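Local structure of Ycf54 protein (Thermosynechococcus elongatus, 3HZE) at residues Gln73-Ile76 and Gln77-Leu81; Glu18-Glu21 and Glu22-Glu26; Gln28-Tyr31 and Arg32-Lys36; Leu49-Pro52 and Gln53-Glu56; Gly89-Ser93 and Glu94-Asn98. The protein probably assists the magnesium-protoporphyrin IX monomethyl ester cyclase step of chlorophyll synthesis. One frame throughout, in Å; residues are numbered along the deposited sequence.

Contact 1: Gln73-Ile76 and Gln77-Leu81; sequences QQFI and QWLKL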
# COMPACT_ATOMS: atom_id res chain seq x y z
N GLN A 73 11.36 -2.70 -1.59
CA GLN A 73 10.71 -3.97 -1.87
C GLN A 73 10.67 -4.95 -0.70
O GLN A 73 9.69 -5.67 -0.54
CB GLN A 73 11.36 -4.63 -3.09
CG GLN A 73 10.81 -6.01 -3.41
CD GLN A 73 11.32 -6.54 -4.73
OE1 GLN A 73 12.48 -6.34 -5.09
NE2 GLN A 73 10.45 -7.23 -5.47
N GLN A 74 11.73 -4.99 0.11
CA GLN A 74 11.75 -5.92 1.23
C GLN A 74 10.67 -5.64 2.26
O GLN A 74 10.14 -6.56 2.86
CB GLN A 74 13.13 -5.93 1.90
CG GLN A 74 14.17 -6.72 1.10
CD GLN A 74 14.29 -6.24 -0.34
OE1 GLN A 74 14.64 -5.08 -0.60
NE2 GLN A 74 14.01 -7.14 -1.28
N PHE A 75 10.36 -4.36 2.47
CA PHE A 75 9.32 -4.00 3.42
C PHE A 75 7.99 -4.57 2.96
O PHE A 75 7.20 -5.08 3.76
CB PHE A 75 9.22 -2.48 3.55
CG PHE A 75 8.09 -2.02 4.41
CD1 PHE A 75 7.98 -2.45 5.74
CD2 PHE A 75 7.12 -1.17 3.91
CE1 PHE A 75 6.92 -2.04 6.54
CE2 PHE A 75 6.05 -0.74 4.71
CZ PHE A 75 5.95 -1.18 6.03
N ILE A 76 7.74 -4.48 1.65
CA ILE A 76 6.50 -4.99 1.08
C ILE A 76 6.48 -6.51 1.17
O ILE A 76 5.45 -7.10 1.48
CB ILE A 76 6.36 -4.53 -0.39
CG1 ILE A 76 6.21 -3.01 -0.43
CG2 ILE A 76 5.17 -5.20 -1.05
CD1 ILE A 76 5.00 -2.47 0.37
N GLN A 77 7.62 -7.15 0.90
CA GLN A 77 7.68 -8.60 0.98
C GLN A 77 7.45 -9.02 2.44
O GLN A 77 6.84 -10.04 2.71
CB GLN A 77 9.05 -9.12 0.51
CG GLN A 77 9.38 -8.78 -0.94
CD GLN A 77 10.78 -9.23 -1.33
OE1 GLN A 77 11.74 -9.02 -0.60
NE2 GLN A 77 10.90 -9.85 -2.51
N TRP A 78 7.95 -8.21 3.37
CA TRP A 78 7.76 -8.51 4.78
C TRP A 78 6.27 -8.44 5.14
O TRP A 78 5.75 -9.31 5.85
CB TRP A 78 8.56 -7.52 5.63
CG TRP A 78 8.31 -7.66 7.09
CD1 TRP A 78 8.88 -8.57 7.94
CD2 TRP A 78 7.41 -6.87 7.88
NE1 TRP A 78 8.39 -8.39 9.21
CE2 TRP A 78 7.49 -7.36 9.20
CE3 TRP A 78 6.55 -5.80 7.60
CZ2 TRP A 78 6.73 -6.81 10.25
CZ3 TRP A 78 5.80 -5.26 8.63
CH2 TRP A 78 5.89 -5.76 9.94
N LEU A 79 5.58 -7.42 4.64
CA LEU A 79 4.15 -7.27 4.91
C LEU A 79 3.37 -8.48 4.37
O LEU A 79 2.46 -8.97 5.02
CB LEU A 79 3.61 -5.98 4.27
CG LEU A 79 3.86 -4.67 5.03
CD1 LEU A 79 3.41 -3.48 4.18
CD2 LEU A 79 3.10 -4.69 6.35
N LYS A 80 3.74 -8.95 3.18
CA LYS A 80 3.06 -10.10 2.59
C LYS A 80 3.28 -11.33 3.47
O LYS A 80 2.36 -12.11 3.71
CB LYS A 80 3.60 -10.35 1.17
CG LYS A 80 2.63 -11.07 0.24
CD LYS A 80 2.37 -12.50 0.66
CE LYS A 80 1.35 -13.17 -0.25
NZ LYS A 80 0.98 -14.53 0.25
N LEU A 81 4.51 -11.51 3.96
CA LEU A 81 4.82 -12.64 4.84
C LEU A 81 3.98 -12.56 6.12
O LEU A 81 3.43 -13.56 6.57
CB LEU A 81 6.30 -12.63 5.24
CG LEU A 81 7.36 -13.25 4.34
CD1 LEU A 81 8.73 -13.12 5.03
CD2 LEU A 81 7.04 -14.72 4.07

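Contact 2: Glu18-Glu21 and Glu22-Glu26; sequences EPLE and EVFRE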
# COMPACT_ATOMS: atom_id res chain seq x y z
N GLU A 18 -5.90 -7.26 10.49
CA GLU A 18 -4.49 -6.87 10.53
C GLU A 18 -4.26 -5.36 10.44
O GLU A 18 -3.76 -4.86 9.43
CB GLU A 18 -3.74 -7.55 9.38
CG GLU A 18 -3.60 -9.05 9.52
CD GLU A 18 -2.71 -9.44 10.68
OE1 GLU A 18 -1.98 -8.57 11.20
OE2 GLU A 18 -2.72 -10.63 11.06
N PRO A 19 -4.62 -4.62 11.50
CA PRO A 19 -4.41 -3.17 11.50
C PRO A 19 -2.91 -2.87 11.41
O PRO A 19 -2.12 -3.50 12.11
CB PRO A 19 -5.04 -2.72 12.82
CG PRO A 19 -4.86 -3.95 13.72
CD PRO A 19 -5.24 -5.06 12.76
N LEU A 20 -2.52 -1.94 10.55
CA LEU A 20 -1.10 -1.61 10.36
C LEU A 20 -0.64 -0.31 11.02
O LEU A 20 0.49 0.13 10.84
CB LEU A 20 -0.79 -1.57 8.87
CG LEU A 20 -0.92 -2.92 8.15
CD1 LEU A 20 -0.68 -2.73 6.65
CD2 LEU A 20 0.08 -3.90 8.73
N GLU A 21 -1.56 0.30 11.75
CA GLU A 21 -1.35 1.55 12.46
C GLU A 21 -0.00 1.63 13.18
O GLU A 21 0.80 2.54 12.92
CB GLU A 21 -2.46 1.67 13.48
CG GLU A 21 -2.95 3.04 13.77
CD GLU A 21 -4.03 3.01 14.82
OE1 GLU A 21 -5.04 2.28 14.62
OE2 GLU A 21 -3.87 3.69 15.84
N GLU A 22 0.22 0.69 14.09
CA GLU A 22 1.44 0.65 14.88
C GLU A 22 2.65 0.27 14.04
O GLU A 22 3.75 0.74 14.30
CB GLU A 22 1.26 -0.31 16.07
CG GLU A 22 2.51 -0.49 16.93
CD GLU A 22 2.24 -0.57 18.43
OE1 GLU A 22 3.19 -0.82 19.20
OE2 GLU A 22 1.07 -0.38 18.84
N VAL A 23 2.46 -0.58 13.03
CA VAL A 23 3.57 -0.95 12.16
C VAL A 23 4.07 0.35 11.51
O VAL A 23 5.27 0.62 11.46
CB VAL A 23 3.13 -1.95 11.05
CG1 VAL A 23 4.23 -2.09 9.99
CG2 VAL A 23 2.85 -3.33 11.68
N PHE A 24 3.14 1.18 11.04
CA PHE A 24 3.52 2.44 10.42
C PHE A 24 4.21 3.39 11.40
O PHE A 24 5.29 3.91 11.11
CB PHE A 24 2.30 3.16 9.84
CG PHE A 24 2.01 2.81 8.41
CD1 PHE A 24 1.28 1.68 8.08
CD2 PHE A 24 2.48 3.62 7.38
CE1 PHE A 24 1.01 1.35 6.74
CE2 PHE A 24 2.22 3.31 6.04
CZ PHE A 24 1.49 2.18 5.72
N ARG A 25 3.60 3.63 12.56
CA ARG A 25 4.16 4.53 13.55
C ARG A 25 5.53 4.10 14.09
O ARG A 25 6.41 4.94 14.30
CB ARG A 25 3.16 4.76 14.68
CG ARG A 25 1.92 5.56 14.22
CD ARG A 25 1.24 6.29 15.37
NE ARG A 25 0.71 5.35 16.36
CZ ARG A 25 -0.41 4.65 16.21
NH1 ARG A 25 -1.14 4.77 15.10
NH2 ARG A 25 -0.80 3.81 17.16
N GLU A 26 5.71 2.80 14.33
CA GLU A 26 7.01 2.33 14.82
C GLU A 26 8.05 2.53 13.73
O GLU A 26 9.18 2.94 14.00
CB GLU A 26 6.95 0.84 15.22
CG GLU A 26 6.16 0.56 16.49
CD GLU A 26 6.11 -0.93 16.87
OE1 GLU A 26 5.26 -1.29 17.70
OE2 GLU A 26 6.93 -1.72 16.36
O HOH W 1 -0.07 -2.25 13.50

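Contact 3: Gln28-Tyr31 and Arg32-Lys36; sequences QRHY and REQGK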
# COMPACT_ATOMS: atom_id res chain seq x y z
N GLN A 28 7.95 4.74 11.25
CA GLN A 28 8.17 6.17 11.07
C GLN A 28 9.10 6.69 12.16
O GLN A 28 10.00 7.48 11.89
CB GLN A 28 6.83 6.92 11.10
CG GLN A 28 5.97 6.70 9.85
CD GLN A 28 4.62 7.39 9.94
OE1 GLN A 28 3.89 7.48 8.95
NE2 GLN A 28 4.28 7.88 11.13
N ARG A 29 8.88 6.24 13.40
CA ARG A 29 9.73 6.67 14.51
C ARG A 29 11.17 6.19 14.28
O ARG A 29 12.13 6.91 14.58
CB ARG A 29 9.22 6.10 15.84
CG ARG A 29 7.87 6.65 16.30
CD ARG A 29 7.41 5.93 17.57
NE ARG A 29 5.98 6.12 17.83
CZ ARG A 29 5.17 5.17 18.28
NH1 ARG A 29 5.64 3.95 18.52
NH2 ARG A 29 3.89 5.42 18.49
N HIS A 30 11.31 4.97 13.76
CA HIS A 30 12.63 4.42 13.49
C HIS A 30 13.35 5.23 12.40
O HIS A 30 14.54 5.50 12.51
CB HIS A 30 12.50 2.95 13.07
CG HIS A 30 13.75 2.37 12.50
ND1 HIS A 30 14.92 2.26 13.23
CD2 HIS A 30 14.02 1.85 11.28
CE1 HIS A 30 15.86 1.71 12.47
NE2 HIS A 30 15.34 1.45 11.29
N TYR A 31 12.62 5.60 11.35
CA TYR A 31 13.21 6.39 10.26
C TYR A 31 13.63 7.77 10.77
O TYR A 31 14.67 8.30 10.37
CB TYR A 31 12.22 6.57 9.11
CG TYR A 31 12.27 5.47 8.06
CD1 TYR A 31 12.22 4.13 8.43
CD2 TYR A 31 12.34 5.78 6.70
CE1 TYR A 31 12.23 3.12 7.47
CE2 TYR A 31 12.35 4.77 5.73
CZ TYR A 31 12.29 3.44 6.12
OH TYR A 31 12.28 2.44 5.17
N ARG A 32 12.80 8.36 11.62
CA ARG A 32 13.11 9.67 12.17
C ARG A 32 14.39 9.61 13.00
O ARG A 32 15.25 10.48 12.87
CB ARG A 32 11.95 10.16 13.04
CG ARG A 32 10.92 11.01 12.30
CD ARG A 32 10.32 10.28 11.11
NE ARG A 32 9.34 11.11 10.40
CZ ARG A 32 8.18 11.51 10.92
NH1 ARG A 32 7.85 11.15 12.15
NH2 ARG A 32 7.36 12.26 10.20
N GLU A 33 14.53 8.58 13.83
CA GLU A 33 15.73 8.46 14.65
C GLU A 33 16.97 8.22 13.81
O GLU A 33 18.08 8.57 14.22
CB GLU A 33 15.57 7.33 15.69
CG GLU A 33 15.62 5.92 15.13
CD GLU A 33 15.39 4.85 16.19
OE1 GLU A 33 14.38 4.96 16.93
OE2 GLU A 33 16.20 3.91 16.28
N GLN A 34 16.80 7.64 12.62
CA GLN A 34 17.93 7.38 11.74
C GLN A 34 18.14 8.50 10.72
O GLN A 34 19.09 8.47 9.94
CB GLN A 34 17.74 6.05 11.00
CG GLN A 34 17.60 4.86 11.94
CD GLN A 34 18.79 4.73 12.88
OE1 GLN A 34 19.89 4.38 12.46
NE2 GLN A 34 18.56 5.02 14.16
N GLY A 35 17.24 9.48 10.73
CA GLY A 35 17.34 10.59 9.79
C GLY A 35 17.08 10.10 8.38
O GLY A 35 17.57 10.68 7.40
N LYS A 36 16.31 9.03 8.26
CA LYS A 36 15.99 8.46 6.95
C LYS A 36 14.65 9.00 6.43
O LYS A 36 13.71 9.20 7.20
CB LYS A 36 15.95 6.94 7.05
CG LYS A 36 15.82 6.22 5.72
CD LYS A 36 15.89 4.70 5.91
CE LYS A 36 15.84 3.98 4.56
NZ LYS A 36 15.96 2.50 4.69
O HOH W 2 14.39 2.05 2.69

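Contact 4: Leu49-Pro52 and Gln53-Glu56; sequences LEQP and QFAE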
# COMPACT_ATOMS: atom_id res chain seq x y z
N LEU A 49 -5.16 1.37 -8.99
CA LEU A 49 -5.96 0.16 -9.12
C LEU A 49 -7.05 0.26 -10.19
O LEU A 49 -7.61 -0.76 -10.61
CB LEU A 49 -6.59 -0.17 -7.77
CG LEU A 49 -7.43 -1.45 -7.65
CD1 LEU A 49 -6.58 -2.67 -8.02
CD2 LEU A 49 -7.94 -1.56 -6.21
N GLU A 50 -7.34 1.47 -10.65
CA GLU A 50 -8.37 1.67 -11.67
C GLU A 50 -7.81 1.59 -13.09
O GLU A 50 -8.57 1.55 -14.06
CB GLU A 50 -9.07 3.02 -11.48
CG GLU A 50 -9.74 3.19 -10.12
CD GLU A 50 -10.70 2.05 -9.79
OE1 GLU A 50 -11.68 1.85 -10.55
OE2 GLU A 50 -10.48 1.36 -8.78
N GLN A 51 -6.49 1.59 -13.22
CA GLN A 51 -5.86 1.51 -14.53
C GLN A 51 -6.01 0.10 -15.10
O GLN A 51 -6.09 -0.88 -14.35
CB GLN A 51 -4.38 1.89 -14.44
CG GLN A 51 -4.12 3.34 -14.06
CD GLN A 51 -2.67 3.76 -14.27
OE1 GLN A 51 -2.25 4.82 -13.83
NE2 GLN A 51 -1.91 2.91 -14.96
N PRO A 52 -6.04 -0.02 -16.43
CA PRO A 52 -6.18 -1.31 -17.12
C PRO A 52 -5.23 -2.42 -16.69
O PRO A 52 -5.65 -3.56 -16.50
CB PRO A 52 -6.00 -0.93 -18.59
CG PRO A 52 -6.60 0.44 -18.64
CD PRO A 52 -6.02 1.09 -17.40
N GLN A 53 -3.95 -2.09 -16.52
CA GLN A 53 -2.97 -3.10 -16.13
C GLN A 53 -3.21 -3.75 -14.77
O GLN A 53 -2.55 -4.73 -14.42
CB GLN A 53 -1.55 -2.50 -16.18
CG GLN A 53 -1.39 -1.16 -15.47
CD GLN A 53 -1.48 0.04 -16.41
OE1 GLN A 53 -2.48 0.25 -17.09
NE2 GLN A 53 -0.41 0.84 -16.44
N PHE A 54 -4.16 -3.22 -14.01
CA PHE A 54 -4.45 -3.77 -12.69
C PHE A 54 -5.85 -4.36 -12.61
O PHE A 54 -6.36 -4.64 -11.52
CB PHE A 54 -4.28 -2.67 -11.64
CG PHE A 54 -2.91 -2.04 -11.64
CD1 PHE A 54 -1.81 -2.73 -11.14
CD2 PHE A 54 -2.71 -0.78 -12.18
CE1 PHE A 54 -0.53 -2.17 -11.18
CE2 PHE A 54 -1.44 -0.20 -12.23
CZ PHE A 54 -0.35 -0.90 -11.72
N ALA A 55 -6.47 -4.57 -13.77
CA ALA A 55 -7.82 -5.11 -13.85
C ALA A 55 -8.06 -6.41 -13.08
O ALA A 55 -9.12 -6.60 -12.48
CB ALA A 55 -8.21 -5.30 -15.32
N GLU A 56 -7.08 -7.31 -13.11
CA GLU A 56 -7.22 -8.59 -12.44
C GLU A 56 -7.25 -8.43 -10.92
O GLU A 56 -8.10 -9.00 -10.24
CB GLU A 56 -6.08 -9.52 -12.86
CG GLU A 56 -6.43 -11.00 -12.83
CD GLU A 56 -6.75 -11.50 -11.44
OE1 GLU A 56 -5.86 -11.42 -10.57
OE2 GLU A 56 -7.89 -11.98 -11.22

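Contact 5: Gly89-Ser93 and Glu94-Asn98; sequences GQFTS and EEVPN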
# COMPACT_ATOMS: atom_id res chain seq x y z
N GLY A 89 2.27 -6.51 -5.62
CA GLY A 89 2.65 -6.18 -6.97
C GLY A 89 3.60 -5.01 -7.03
O GLY A 89 4.13 -4.58 -6.00
N GLN A 90 3.82 -4.48 -8.23
CA GLN A 90 4.72 -3.35 -8.41
C GLN A 90 4.41 -2.60 -9.70
O GLN A 90 3.75 -3.13 -10.59
CB GLN A 90 6.17 -3.83 -8.43
CG GLN A 90 6.48 -4.88 -9.50
CD GLN A 90 7.93 -5.34 -9.46
OE1 GLN A 90 8.78 -4.80 -10.15
NE2 GLN A 90 8.21 -6.34 -8.63
N PHE A 91 4.86 -1.36 -9.78
CA PHE A 91 4.65 -0.57 -10.98
C PHE A 91 5.68 0.54 -11.03
O PHE A 91 6.29 0.88 -10.01
CB PHE A 91 3.22 -0.02 -11.04
CG PHE A 91 2.86 0.90 -9.90
CD1 PHE A 91 3.33 2.21 -9.86
CD2 PHE A 91 2.00 0.47 -8.88
CE1 PHE A 91 2.94 3.09 -8.84
CE2 PHE A 91 1.61 1.33 -7.85
CZ PHE A 91 2.09 2.65 -7.83
N THR A 92 5.89 1.11 -12.22
CA THR A 92 6.86 2.18 -12.39
C THR A 92 6.20 3.54 -12.51
O THR A 92 4.99 3.64 -12.72
CB THR A 92 7.71 2.00 -13.66
OG1 THR A 92 6.85 2.10 -14.81
CG2 THR A 92 8.40 0.65 -13.67
N SER A 93 7.01 4.59 -12.38
CA SER A 93 6.54 5.96 -12.50
C SER A 93 6.00 6.21 -13.90
O SER A 93 5.10 7.04 -14.09
CB SER A 93 7.68 6.94 -12.22
OG SER A 93 8.26 6.70 -10.96
N GLU A 94 6.54 5.51 -14.89
CA GLU A 94 6.08 5.68 -16.26
C GLU A 94 4.75 4.99 -16.50
O GLU A 94 4.05 5.30 -17.46
CB GLU A 94 7.12 5.18 -17.27
CG GLU A 94 8.27 4.35 -16.72
CD GLU A 94 9.22 5.14 -15.84
OE1 GLU A 94 9.58 6.28 -16.20
OE2 GLU A 94 9.62 4.61 -14.78
N GLU A 95 4.39 4.06 -15.61
CA GLU A 95 3.13 3.33 -15.74
C GLU A 95 1.98 4.02 -14.98
O GLU A 95 0.82 3.90 -15.37
CB GLU A 95 3.28 1.89 -15.23
CG GLU A 95 4.03 0.97 -16.19
CD GLU A 95 4.33 -0.39 -15.59
OE1 GLU A 95 4.65 -1.33 -16.36
OE2 GLU A 95 4.26 -0.54 -14.35
N VAL A 96 2.32 4.75 -13.92
CA VAL A 96 1.33 5.45 -13.11
C VAL A 96 1.84 6.86 -12.82
O VAL A 96 2.82 7.02 -12.10
CB VAL A 96 1.11 4.71 -11.76
CG1 VAL A 96 0.01 5.38 -10.95
CG2 VAL A 96 0.76 3.25 -12.02
N PRO A 97 1.18 7.89 -13.39
CA PRO A 97 1.56 9.30 -13.22
C PRO A 97 1.67 9.83 -11.79
O PRO A 97 2.61 10.55 -11.46
CB PRO A 97 0.49 10.03 -14.03
CG PRO A 97 -0.70 9.15 -13.89
CD PRO A 97 -0.11 7.77 -14.08
N ASN A 98 0.69 9.49 -10.96
CA ASN A 98 0.68 9.91 -9.56
C ASN A 98 0.58 8.62 -8.75
O ASN A 98 -0.50 8.21 -8.36
CB ASN A 98 -0.51 10.84 -9.28
CG ASN A 98 -0.45 12.14 -10.07
OD1 ASN A 98 -1.09 12.29 -11.11
ND2 ASN A 98 0.34 13.08 -9.57

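Contact 1: Gln73-Ile76 and Gln77-Leu81
Q73 meets Q77 twice, once by backbone and once by side chain. Its carbonyl O takes the amide N of Q77 at 2.9 Å, and its carboxamide stacks on that of Q77 with the planes 26° apart, CG of Q73 lying 3.8 Å from CD of Q77. Q74 reaches the same glutamine by bending at chi2 (55°), which lets NE2 of Q74 give OE1 of Q77 a weak hydrogen bond of 3.0 Å, the two amide planes nearly perpendicular. Glutamine suits position Q77 because its long arm can serve both neighbours; an alanine here would probably leave NE2 of Q74 without this acceptor and the Q73 amide without its stacking mate. Such i to i+3 and i to i+4 pairs line helix 73-83, whose apolar side lies on the antiparallel sheet. F75 belongs to that side, touching I68 and S70. A methyl of L79 sits over one face of its ring, CD1 4.2 Å from the ring centroid in a CH-pi contact. W78 comes rim to rim, CE1 of F75 being 3.9 Å from CE3 of W78, while R27 adds a cation-pi contact to F75. I76, buried, packs on Y5, I7 and M88; its CD1 approaches CD1 of L79 at 4.3 Å, while its carbonyl O receives N of K80 at 3.0 Å.

Contact 2: Glu18-Glu21 and Glu22-Glu26
L20 and E21 each pass a carbonyl to the helix that follows them. N of F24 donates to O of L20 at 2.9 Å in a nearly straight bond (164°), and N of R25 donates to O of E21 at 3.0 Å; these are the opening i to i+4 bonds of helix 21-34. One step earlier, P19 has its carbonyl linked to the helix by water: the water donates to O of P19 at 2.8 Å and accepts from N of V23, a first-turn amide.

The apolar contacts come from L20, the buried residue here. With CG beside the backbone N (chi1 -65°), its CD2 lies 4.1 Å from CG2 of V23, the two side chains running side by side. Its CB touches the F24 ring, 3.9 Å from CD1, while the carbonyl O of L20 sits at the edge of that ring, near its plane. Leucine fits because it must also fill the space against L14, I68, L79 and L83, joining the start of this helix to helix 73-83.

The charged contact is a salt bridge between E21 and R25, which run alongside each other. R25 bends at chi3, and OE2 of E21 accepts from NH1, whose place is less sure, and weakly from NH2 at 3.3 Å. The carboxylate and guanidinium planes stand 52° apart, so this is no flat two-pronged pairing. A glutamate in the first turn also probably interacts favourably with the positive end of the helix dipole, so both the guanidinium and the helix start would be likely to favour the charged form of E21.

Contact 3: Gln28-Tyr31 and Arg32-Lys36
Y31 and K36 meet where helix 21-34 gives way to loop, in a Schellman motif. Two backbone bonds turn back into the last helical turn: N of K36 to O of Y31 at 2.8 Å, and N of G35 to O of R32 at 3.1 Å. G35 has a positive phi of 68°, a conformation that glycine takes readily because it has no side chain to clash. Further back, the carbonyls of Q28 and R29 accept the amides of R32 and E33 in ordinary helical fashion.

The reversal delivers the side chain of K36 onto the tyrosine. Its CG is anti to the backbone N (chi1 -172°) and every later torsion is extended, so the chain lies as a rod over one face of the ring. CB of K36 begins 3.8 Å from CD2 of Y31, and CG of K36 is 3.6 Å from that same atom. CD of K36 stands over the face, 3.8 Å from the Y31 ring centroid and 21° off the normal, a CH-pi contact. CE of K36 lies over the CE2-CZ side of the ring. Lysine suits the place because its methylenes cover the aromatic face while its charged end stays at the surface.

The ring is also held from elsewhere in the fold: F40 meets it edge-to-face, I38 packs beside it, and its hydroxyl is hydrogen-bonded to OD1 of D39. Alongside, CG of Q34 approaches CE1 of H30, whose ring lies almost parallel to the Q34 amide. At the tip, one water accepts from NZ of K36 at 2.6 Å and donates to OH of Y31 at 3.3 Å.

Contact 4: Leu49-Pro52 and Gln53-Glu56
Beyond the 3-10 turn at L49-E50, two i to i+3 bonds fold Q51-A55 into a tight turn: N of F54 donates to O of Q51 at 3.1 Å, and N of A55 to O of P52 at 3.0 Å. Both donors stand above the plane of the carbonyl they use, by 45° and 57°, as tight 3-10 geometry imposes. P52 suits the start because its ring fixes phi near the helical value and it has no amide hydrogen to satisfy.

Among the side chains, F54 points inward. Its ring presents an edge to Q51, CD2 of F54 lying 3.9 Å from CB of Q51, and CB of F54 is 4.3 Å from CD1 of L49. F48 meets the same ring edge-to-face, while Y6 and L8 of strand 3-10 pack against F54 and L49. The side chains of Q51 and Q53 run side by side, but their amides do not pair; NE2 of Q51 bonds to O of E95. CB of A55 rests 3.3 Å from O of P52.

Together these features make a 3-10 lead-in to helix 55-60, with F54 at the N-cap position, where phenylalanine supplies apolar packing instead of a side-chain cap.

Contact 5: Gly89-Ser93 and Glu94-Asn98
T92 and E95 exchange bonds in the pattern of a capping box, set on the single helix-like turn that follows strand 87-92. OG1 of T92, placed between the backbone N and the carbonyl carbon (chi1 65°), accepts weakly from N of E95 at 3.2 Å. In return, OE2 of E95 accepts from N of T92 at 3.1 Å, the amide coming from above the carboxylate plane. Threonine and glutamate suit these positions because one supplies a short acceptor for the turn's inner amide and the other an arm long enough to reach back. The carbonyl O of T92 is gripped twice: by N of V96 at 3.1 Å, in the carbonyl plane, and by N of E95 at 3.0 Å, from well above it. E94 lies across T92, with its CG 3.3 Å from OG1 of T92.

On the buried side, V96 crosses F91 at about a right angle. CG2 of V96 sits over one face of the F91 ring, 3.9 Å from its centroid and 26° off the normal, on the CD1 side, a CH-pi contact. Replacing F91 by an alanine would probably open a gap under the V96 methyl and cost F48 one of its aromatic neighbours.

F91 pairs by backbone with Y4 of strand 3-10, and S93 continues the pairing with A2, whose N is also hydrogen-bonded to OG of S93. Beyond the strand, V96 and P97 lean on Q51, so the turn after strand 87-92, an edge strand paired with strand 3-10, lies beside the segment leading to helix 55-60.

Contacts 1, 4 and 5 are partly buried: contacts 1 and 4 put apolar side chains on the sheet, while contact 5 belongs to its edge strand and the turn beyond. Contacts 2 and 3 are surface contacts on one helix, 21-34, at its beginning and its end. Their chemistry follows: charge and water mark 2 and 3, whereas aromatic-aliphatic packing and backbone turns dominate 4 and 5, and contact 1 adds glutamine amides on its outer side. Contacts 1 and 2 touch, CD2 of L79 lying 3.9 Å from CD2 of L20, which joins helices 73-83 and 21-34. Q51 ties contact 4 to contact 5. Contacts 3 and 4 lie on opposite sides of the chain's centre, their own centres about 33 Å apart.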